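Local coordinates for capsular polysaccharide biosynthesis protein (Burkholderia pseudomallei, PDB 4BQN) that binds coenzyme A and is probably an acetyltransferase acting in the biosynthesis of the capsular polysaccharide, at residues Glu37-Phe42 with Glu46-Arg51; Glu55-Leu60 with Val80-Ser85. The protein carries 1 engineered substitution. All coordinates share one frame; numbering follows the deposited sequence.

Contact 1: Glu37-Phe42 with Glu46-Arg51; sequences EMEPCF and EEQIDR
The irregular segment 37-42 passes beside the first turns of helix 46-56, coming nearest where the CA atoms of Glu39 and Gln48 are 7.7 Å apart. This is a strand-to-helix connection in a beta-alpha-beta crossover. The chain leaves strand 33-35, turns into helix 46-56 and goes on to strand 62-65 of the parallel sheet. Glu39 and Gln48 carry the polar side of the contact. Their chains cross at about a right angle, yet the carboxylate and the amide lie stacked with their planes 10° apart. CD of Glu39 is 3.6 Å from CD of Gln48. A bend at chi2 (80°) lays the Glu39 carboxylate flat over the amide, while Gln48 stays extended beyond CG. The polar ends are held by other partners. Glu39 OE1 is hydrogen-bonded to His52 NE2, one turn further along the helix. Gln48 OE1 is hydrogen-bonded to the backbone N of Ser45, just before the helix, like one half of a capping box. These bonds should fix the rotation of both flat groups. On the buried side, Met38 CE meets Ile49 CD1 at 4.2 Å, and both side chains also pack on Tyr11 of strand 6-11. Further along the loop, Cys41 touches coenzyme A. Within the stack, Glu39 OE2 lies 3.6 Å from Gln48 NE2 without forming a hydrogen bond.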
ATOM      1  N   GLU A  37      17.653  12.424  -1.962  1.00 16.80           N
ATOM      2  CA  GLU A  37      16.829  11.279  -2.382  0.50 16.14           C
ATOM      3  C   GLU A  37      17.486   9.923  -2.138  1.00 15.31           C
ATOM      4  O   GLU A  37      18.669   9.750  -2.422  1.00 18.15           O
ATOM      5  CB  GLU A  37      16.494  11.381  -3.872  0.50 18.13           C
ATOM      6  CG  GLU A  37      15.569  12.520  -4.247  0.50 19.38           C
ATOM      7  CD  GLU A  37      15.418  12.661  -5.749  0.50 26.96           C
ATOM      8  OE1 GLU A  37      16.295  12.161  -6.486  0.50 35.96           O
ATOM      9  OE2 GLU A  37      14.427  13.278  -6.188  0.50 43.86           O
ATOM     10  N   MET A  38      16.720   8.963  -1.617  1.00 13.38           N
ATOM     11  CA  MET A  38      17.147   7.564  -1.555  1.00 13.46           C
ATOM     12  C   MET A  38      16.169   6.723  -2.350  1.00 12.79           C
ATOM     13  O   MET A  38      14.946   6.860  -2.203  1.00 14.96           O
ATOM     14  CB  MET A  38      17.194   7.049  -0.115  1.00 14.61           C
ATOM     15  CG  MET A  38      18.412   7.540   0.640  1.00 16.49           C
ATOM     16  SD  MET A  38      18.516   6.882   2.308  1.00 18.69           S
ATOM     17  CE  MET A  38      18.664   5.117   2.054  1.00 19.30           C
ATOM     18  N   GLU A  39      16.706   5.829  -3.170  1.00 13.61           N
ATOM     19  CA  GLU A  39      15.881   4.879  -3.903  1.00 13.17           C
ATOM     20  C   GLU A  39      15.124   3.998  -2.914  1.00 12.19           C
ATOM     21  O   GLU A  39      15.669   3.610  -1.888  1.00 13.85           O
ATOM     22  CB  GLU A  39      16.744   3.994  -4.815  1.00 14.10           C
ATOM     23  CG  GLU A  39      17.462   4.742  -5.936  1.00 16.69           C
ATOM     24  CD  GLU A  39      18.733   5.448  -5.482  1.00 17.50           C
ATOM     25  OE1 GLU A  39      19.204   5.216  -4.349  1.00 16.95           O
ATOM     26  OE2 GLU A  39      19.270   6.241  -6.277  1.00 23.04           O
ATOM     27  N   PRO A  40      13.864   3.665  -3.226  1.00 12.10           N
ATOM     28  CA  PRO A  40      13.113   2.819  -2.298  1.00 12.63           C
ATOM     29  C   PRO A  40      13.615   1.368  -2.238  1.00 11.59           C
ATOM     30  O   PRO A  40      14.413   0.932  -3.071  1.00 12.64           O
ATOM     31  CB  PRO A  40      11.669   2.911  -2.819  1.00 17.06           C
ATOM     32  CG  PRO A  40      11.784   3.368  -4.228  1.00 17.37           C
ATOM     33  CD  PRO A  40      13.032   4.200  -4.319  1.00 12.80           C
ATOM     34  N   CYS A  41      13.135   0.633  -1.240  1.00 11.41           N
ATOM     35  CA  CYS A  41      13.663  -0.664  -0.875  1.00 11.24           C
ATOM     36  C   CYS A  41      13.529  -1.715  -1.978  1.00 11.39           C
ATOM     37  O   CYS A  41      14.327  -2.647  -2.031  1.00 14.30           O
ATOM     38  CB  CYS A  41      12.979  -1.162   0.408  1.00 13.37           C
ATOM     39  SG  CYS A  41      11.197  -1.446   0.279  1.00 13.84           S
ATOM     40  N   PHE A  42      12.532  -1.570  -2.850  1.00 13.53           N
ATOM     41  CA  PHE A  42      12.311  -2.561  -3.900  1.00 14.21           C
ATOM     42  C   PHE A  42      13.177  -2.338  -5.131  1.00 15.65           C
ATOM     43  O   PHE A  42      13.271  -3.234  -5.977  1.00 20.28           O
ATOM     44  CB  PHE A  42      10.831  -2.622  -4.309  1.00 15.79           C
ATOM     45  CG  PHE A  42      10.341  -1.399  -5.031  1.00 19.52           C
ATOM     46  CD1 PHE A  42       9.909  -0.273  -4.324  1.00 21.66           C
ATOM     47  CD2 PHE A  42      10.294  -1.372  -6.422  1.00 20.50           C
ATOM     48  CE1 PHE A  42       9.442   0.856  -4.994  1.00 25.77           C
ATOM     49  CE2 PHE A  42       9.846  -0.244  -7.093  1.00 28.57           C
ATOM     50  CZ  PHE A  42       9.418   0.872  -6.380  1.00 28.51           C
ATOM     51  N   GLU A  46      22.601  -2.627  -4.940  1.00 14.45           N
ATOM     52  CA  GLU A  46      23.587  -2.758  -3.886  1.00 13.96           C
ATOM     53  C   GLU A  46      24.566  -1.600  -3.884  1.00 14.50           C
ATOM     54  O   GLU A  46      24.920  -1.088  -2.821  1.00 15.86           O
ATOM     55  CB  GLU A  46      24.303  -4.089  -3.984  1.00 16.69           C
ATOM     56  CG  GLU A  46      25.109  -4.415  -2.744  1.00 15.24           C
ATOM     57  CD  GLU A  46      25.706  -5.803  -2.795  1.00 17.46           C
ATOM     58  OE1 GLU A  46      25.463  -6.543  -3.785  1.00 21.31           O
ATOM     59  OE2 GLU A  46      26.411  -6.154  -1.835  1.00 16.95           O
ATOM     60  N   GLU A  47      24.975  -1.168  -5.075  1.00 14.40           N
ATOM     61  CA  GLU A  47      25.891  -0.049  -5.180  0.60 16.38           C
ATOM     62  C   GLU A  47      25.240   1.208  -4.593  1.00 15.44           C
ATOM     63  O   GLU A  47      25.879   1.962  -3.853  1.00 15.91           O
ATOM     64  CB  GLU A  47      26.312   0.160  -6.638  0.60 17.88           C
ATOM     65  CG  GLU A  47      27.257  -0.909  -7.182  0.60 21.03           C
ATOM     66  CD  GLU A  47      26.610  -2.276  -7.373  0.60 25.15           C
ATOM     67  OE1 GLU A  47      25.394  -2.349  -7.669  0.60 23.37           O
ATOM     68  OE2 GLU A  47      27.329  -3.290  -7.237  0.60 33.73           O
ATOM     69  N   GLN A  48      23.961   1.413  -4.890  1.00 14.56           N
ATOM     70  CA  GLN A  48      23.248   2.587  -4.375  1.00 14.49           C
ATOM     71  C   GLN A  48      23.094   2.549  -2.864  1.00 14.08           C
ATOM     72  O   GLN A  48      23.343   3.550  -2.180  1.00 14.77           O
ATOM     73  CB  GLN A  48      21.882   2.740  -5.033  1.00 15.80           C
ATOM     74  CG  GLN A  48      21.993   3.191  -6.478  1.00 17.08           C
ATOM     75  CD  GLN A  48      20.718   3.023  -7.265  1.00 15.62           C
ATOM     76  OE1 GLN A  48      19.827   2.266  -6.896  1.00 16.64           O
ATOM     77  NE2 GLN A  48      20.641   3.717  -8.392  1.00 20.77           N
ATOM     78  N   ILE A  49      22.687   1.399  -2.342  1.00 13.24           N
ATOM     79  CA  ILE A  49      22.467   1.298  -0.900  1.00 13.61           C
ATOM     80  C   ILE A  49      23.770   1.416  -0.106  1.00 13.92           C
ATOM     81  O   ILE A  49      23.792   2.013   0.991  1.00 15.44           O
ATOM     82  CB  ILE A  49      21.607   0.065  -0.516  1.00 14.80           C
ATOM     83  CG1 ILE A  49      20.767   0.381   0.724  1.00 14.71           C
ATOM     84  CG2 ILE A  49      22.452  -1.192  -0.338  1.00 15.29           C
ATOM     85  CD1 ILE A  49      19.593   1.307   0.455  1.00 16.04           C
ATOM     86  N   ASP A  50      24.855   0.873  -0.676  1.00 15.03           N
ATOM     87  CA  ASP A  50      26.195   1.029  -0.096  1.00 15.60           C
ATOM     88  C   ASP A  50      26.576   2.507  -0.018  1.00 15.41           C
ATOM     89  O   ASP A  50      27.065   2.978   1.018  1.00 17.85           O
ATOM     90  CB  ASP A  50      27.250   0.307  -0.942  1.00 17.52           C
ATOM     91  CG  ASP A  50      27.269  -1.206  -0.735  1.00 17.40           C
ATOM     92  OD1 ASP A  50      26.666  -1.745   0.220  1.00 16.94           O
ATOM     93  OD2 ASP A  50      27.935  -1.873  -1.556  1.00 21.52           O
ATOM     94  N   ARG A  51      26.340   3.243  -1.104  1.00 17.17           N
ATOM     95  CA  ARG A  51      26.683   4.659  -1.179  0.60 17.78           C
ATOM     96  C   ARG A  51      25.869   5.461  -0.159  1.00 16.79           C
ATOM     97  O   ARG A  51      26.384   6.367   0.503  1.00 19.18           O
ATOM     98  CB  ARG A  51      26.423   5.162  -2.599  0.60 19.78           C
ATOM     99  CG  ARG A  51      26.945   6.561  -2.903  0.60 21.26           C
ATOM    100  CD  ARG A  51      26.852   6.897  -4.392  0.60 26.44           C
ATOM    101  NE  ARG A  51      26.794   5.694  -5.225  0.60 33.46           N
ATOM    102  CZ  ARG A  51      25.754   5.338  -5.978  0.60 30.87           C
ATOM    103  NH1 ARG A  51      24.672   6.103  -6.043  0.60 36.81           N
ATOM    104  NH2 ARG A  51      25.800   4.213  -6.678  0.60 28.23           N
TER

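Contact 2: Glu55-Leu60 with Val80-Ser85; sequences ETIPKL and VFLRNS
Ile57, Ser85 and Leu82 bury the most surface where the ends of two sheet-flanking helical segments meet. Helix 46-56 leads into the 3-10 turn 57-59 and then strand 62-65. Helix 79-83 lies on the next beta-alpha-beta crossover of the parallel sheet, between strands 62-65 and 91-94. Ile57 makes most of the contact. Its two branches divide the work. CG2 lies opposite the backbone N across the CA-CB bond and reaches the turn that ends segment 80-85. There it rests 3.5 Å from Leu82 O and 3.6 Å from the carbonyl carbon of Ser85. The other branch ends in CD1, which packs on Leu82 CD2 at 3.7 Å, the two side chains crossing at about a right angle. Leu82 O is not left to this apolar cover alone, because Ser85 N donates a backbone hydrogen bond to it at 3.1 Å. Around the pair, Leu82 also packs on Leu53 and Ile49 of helix 46-56, on Phe63 of strand 62-65 and on Tyr11 of strand 6-11. Ile57 also touches Met86. Ser85 points its CB toward segment 55-60 and meets Ile57 CG2 at 4.0 Å. No classical hydrogen bond joins the two segments. The polar touch is on the partly exposed side, where Pro58 CA makes a C-H...O contact of 3.5 Å with Ser85 O, its angle at the hydrogen 131°.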
ATOM      1  N   GLU A  55      27.571   7.747   2.517  1.00 20.13           N
ATOM      2  CA  GLU A  55      27.640   9.155   2.100  1.00 20.93           C
ATOM      3  C   GLU A  55      26.363   9.953   2.359  1.00 21.83           C
ATOM      4  O   GLU A  55      26.406  11.171   2.490  1.00 27.87           O
ATOM      5  CB  GLU A  55      27.994   9.252   0.609  1.00 23.38           C
ATOM      6  CG  GLU A  55      29.377   8.727   0.252  1.00 29.19           C
ATOM      7  CD  GLU A  55      29.683   8.798  -1.238  1.00 46.74           C
ATOM      8  OE1 GLU A  55      28.959   9.509  -1.973  1.00 39.25           O
ATOM      9  OE2 GLU A  55      30.651   8.140  -1.678  1.00 60.48           O
ATOM     10  N   THR A  56      25.220   9.283   2.396  1.00 18.19           N
ATOM     11  CA  THR A  56      23.959   9.991   2.563  1.00 17.55           C
ATOM     12  C   THR A  56      23.552  10.040   4.025  1.00 16.62           C
ATOM     13  O   THR A  56      23.447  11.118   4.613  1.00 17.05           O
ATOM     14  CB  THR A  56      22.832   9.339   1.741  1.00 16.88           C
ATOM     15  OG1 THR A  56      23.194   9.340   0.357  1.00 19.24           O
ATOM     16  CG2 THR A  56      21.509  10.075   1.926  1.00 18.80           C
ATOM     17  N   ILE A  57      23.320   8.868   4.598  1.00 16.60           N
ATOM     18  CA  ILE A  57      22.770   8.774   5.947  1.00 17.20           C
ATOM     19  C   ILE A  57      23.627   9.462   7.023  1.00 18.24           C
ATOM     20  O   ILE A  57      23.080  10.158   7.874  1.00 18.79           O
ATOM     21  CB  ILE A  57      22.395   7.316   6.289  1.00 16.94           C
ATOM     22  CG1 ILE A  57      21.238   6.869   5.376  1.00 19.13           C
ATOM     23  CG2 ILE A  57      21.999   7.170   7.755  1.00 17.41           C
ATOM     24  CD1 ILE A  57      20.999   5.372   5.372  1.00 19.20           C
ATOM     25  N   PRO A  58      24.968   9.309   6.972  1.00 17.33           N
ATOM     26  CA  PRO A  58      25.768   9.986   8.005  1.00 19.53           C
ATOM     27  C   PRO A  58      25.709  11.525   7.958  1.00 20.33           C
ATOM     28  O   PRO A  58      26.159  12.187   8.898  1.00 24.42           O
ATOM     29  CB  PRO A  58      27.194   9.494   7.724  1.00 23.28           C
ATOM     30  CG  PRO A  58      26.988   8.164   7.065  1.00 21.93           C
ATOM     31  CD  PRO A  58      25.792   8.375   6.181  1.00 19.01           C
ATOM     32  N   LYS A  59      25.166  12.081   6.880  1.00 18.63           N
ATOM     33  CA  LYS A  59      25.015  13.530   6.747  1.00 19.71           C
ATOM     34  C   LYS A  59      23.590  14.048   7.007  1.00 18.97           C
ATOM     35  O   LYS A  59      23.337  15.250   6.899  1.00 22.23           O
ATOM     36  CB  LYS A  59      25.498  13.999   5.364  1.00 26.47           C
ATOM     37  CG  LYS A  59      26.947  13.662   5.041  1.00 33.99           C
ATOM     38  CD  LYS A  59      27.304  14.113   3.635  1.00 46.45           C
ATOM     39  CE  LYS A  59      28.568  13.433   3.137  1.00 54.63           C
ATOM     40  NZ  LYS A  59      28.550  13.277   1.655  1.00 61.42           N
ATOM     41  N   LEU A  60      22.658  13.162   7.351  1.00 18.89           N
ATOM     42  CA  LEU A  60      21.269  13.589   7.531  1.00 17.38           C
ATOM     43  C   LEU A  60      20.979  14.152   8.920  1.00 17.84           C
ATOM     44  O   LEU A  60      21.462  13.631   9.934  1.00 21.34           O
ATOM     45  CB  LEU A  60      20.309  12.426   7.258  1.00 17.66           C
ATOM     46  CG  LEU A  60      20.310  11.851   5.844  1.00 14.95           C
ATOM     47  CD1 LEU A  60      19.356  10.662   5.840  1.00 16.32           C
ATOM     48  CD2 LEU A  60      19.926  12.899   4.810  1.00 17.19           C
ATOM     49  N   VAL A  80      16.644  -1.138  10.299  1.00 13.26           N
ATOM     50  CA  VAL A  80      17.528  -1.181  11.473  1.00 13.25           C
ATOM     51  C   VAL A  80      18.969  -0.826  11.078  1.00 12.91           C
ATOM     52  O   VAL A  80      19.619  -0.014  11.734  1.00 15.69           O
ATOM     53  CB  VAL A  80      17.468  -2.562  12.157  1.00 14.95           C
ATOM     54  CG1 VAL A  80      18.693  -2.811  13.030  1.00 18.93           C
ATOM     55  CG2 VAL A  80      16.194  -2.671  12.984  1.00 17.33           C
ATOM     56  N   PHE A  81      19.456  -1.425   9.998  1.00 12.84           N
ATOM     57  CA  PHE A  81      20.848  -1.261   9.607  1.00 13.01           C
ATOM     58  C   PHE A  81      21.083   0.142   9.066  1.00 14.02           C
ATOM     59  O   PHE A  81      22.082   0.785   9.395  1.00 14.93           O
ATOM     60  CB  PHE A  81      21.199  -2.322   8.560  1.00 13.80           C
ATOM     61  CG  PHE A  81      22.644  -2.340   8.155  1.00 14.87           C
ATOM     62  CD1 PHE A  81      23.617  -2.852   9.014  1.00 17.54           C
ATOM     63  CD2 PHE A  81      23.035  -1.883   6.900  1.00 15.93           C
ATOM     64  CE1 PHE A  81      24.950  -2.896   8.628  1.00 21.33           C
ATOM     65  CE2 PHE A  81      24.366  -1.933   6.511  1.00 18.49           C
ATOM     66  CZ  PHE A  81      25.323  -2.434   7.379  1.00 23.82           C
ATOM     67  N   LEU A  82      20.162   0.633   8.246  1.00 12.97           N
ATOM     68  CA  LEU A  82      20.299   1.965   7.681  1.00 12.99           C
ATOM     69  C   LEU A  82      20.252   3.053   8.754  1.00 14.98           C
ATOM     70  O   LEU A  82      21.095   3.951   8.758  1.00 15.22           O
ATOM     71  CB  LEU A  82      19.238   2.201   6.603  1.00 13.36           C
ATOM     72  CG  LEU A  82      19.424   1.322   5.356  1.00 14.38           C
ATOM     73  CD1 LEU A  82      18.140   1.274   4.547  1.00 15.39           C
ATOM     74  CD2 LEU A  82      20.596   1.788   4.502  1.00 14.86           C
ATOM     75  N   ARG A  83      19.278   2.986   9.659  1.00 13.25           N
ATOM     76  CA  ARG A  83      19.163   4.044  10.650  1.00 14.85           C
ATOM     77  C   ARG A  83      20.324   4.023  11.650  1.00 14.16           C
ATOM     78  O   ARG A  83      20.650   5.050  12.243  1.00 17.03           O
ATOM     79  CB  ARG A  83      17.802   4.054  11.351  1.00 15.32           C
ATOM     80  CG  ARG A  83      17.515   2.877  12.269  1.00 14.08           C
ATOM     81  CD  ARG A  83      16.030   2.875  12.577  1.00 14.68           C
ATOM     82  NE  ARG A  83      15.540   1.682  13.263  1.00 14.25           N
ATOM     83  CZ  ARG A  83      15.611   1.462  14.578  1.00 15.46           C
ATOM     84  NH1 ARG A  83      16.236   2.318  15.379  1.00 16.34           N
ATOM     85  NH2 ARG A  83      15.073   0.361  15.100  1.00 16.44           N
ATOM     86  N   ASN A  84      20.976   2.872  11.799  1.00 14.89           N
ATOM     87  CA  ASN A  84      22.167   2.770  12.643  1.00 17.74           C
ATOM     88  C   ASN A  84      23.318   3.672  12.204  1.00 18.15           C
ATOM     89  O   ASN A  84      24.179   4.020  13.020  1.00 21.89           O
ATOM     90  CB  ASN A  84      22.639   1.317  12.718  1.00 18.01           C
ATOM     91  CG  ASN A  84      23.752   1.121  13.721  1.00 26.96           C
ATOM     92  OD1 ASN A  84      23.568   1.340  14.915  1.00 33.55           O
ATOM     93  ND2 ASN A  84      24.916   0.700  13.238  1.00 30.54           N
ATOM     94  N   SER A  85      23.326   4.067  10.932  1.00 16.78           N
ATOM     95  CA  SER A  85      24.397   4.903  10.394  0.70 18.68           C
ATOM     96  C   SER A  85      24.140   6.406  10.520  1.00 17.98           C
ATOM     97  O   SER A  85      24.943   7.225  10.051  1.00 20.54           O
ATOM     98  CB  SER A  85      24.685   4.522   8.944  0.70 17.37           C
ATOM     99  OG  SER A  85      25.451   3.333   8.911  0.70 20.50           O
TER

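Overall arrangement
Both contacts use helix 46-56, contact 1 near its start and contact 2 at its far end, and their centres are about 12 Å apart. Each is partly buried, with a buried apolar part and a more open polar one. In contact 1 the open part is a stack of two flat polar groups, one tied to the helix itself and the other to the residue just before it. In contact 2 it is a backbone carbonyl against a proline. The buried parts run together: Ile49 CG1 packs on Leu82 CD2 at 4.0 Å, and Met38 CE on Ile57 CD1 at 4.1 Å. Contact 1 includes the loop that touches coenzyme A, whereas contact 2 joins helix ends beside the parallel sheet.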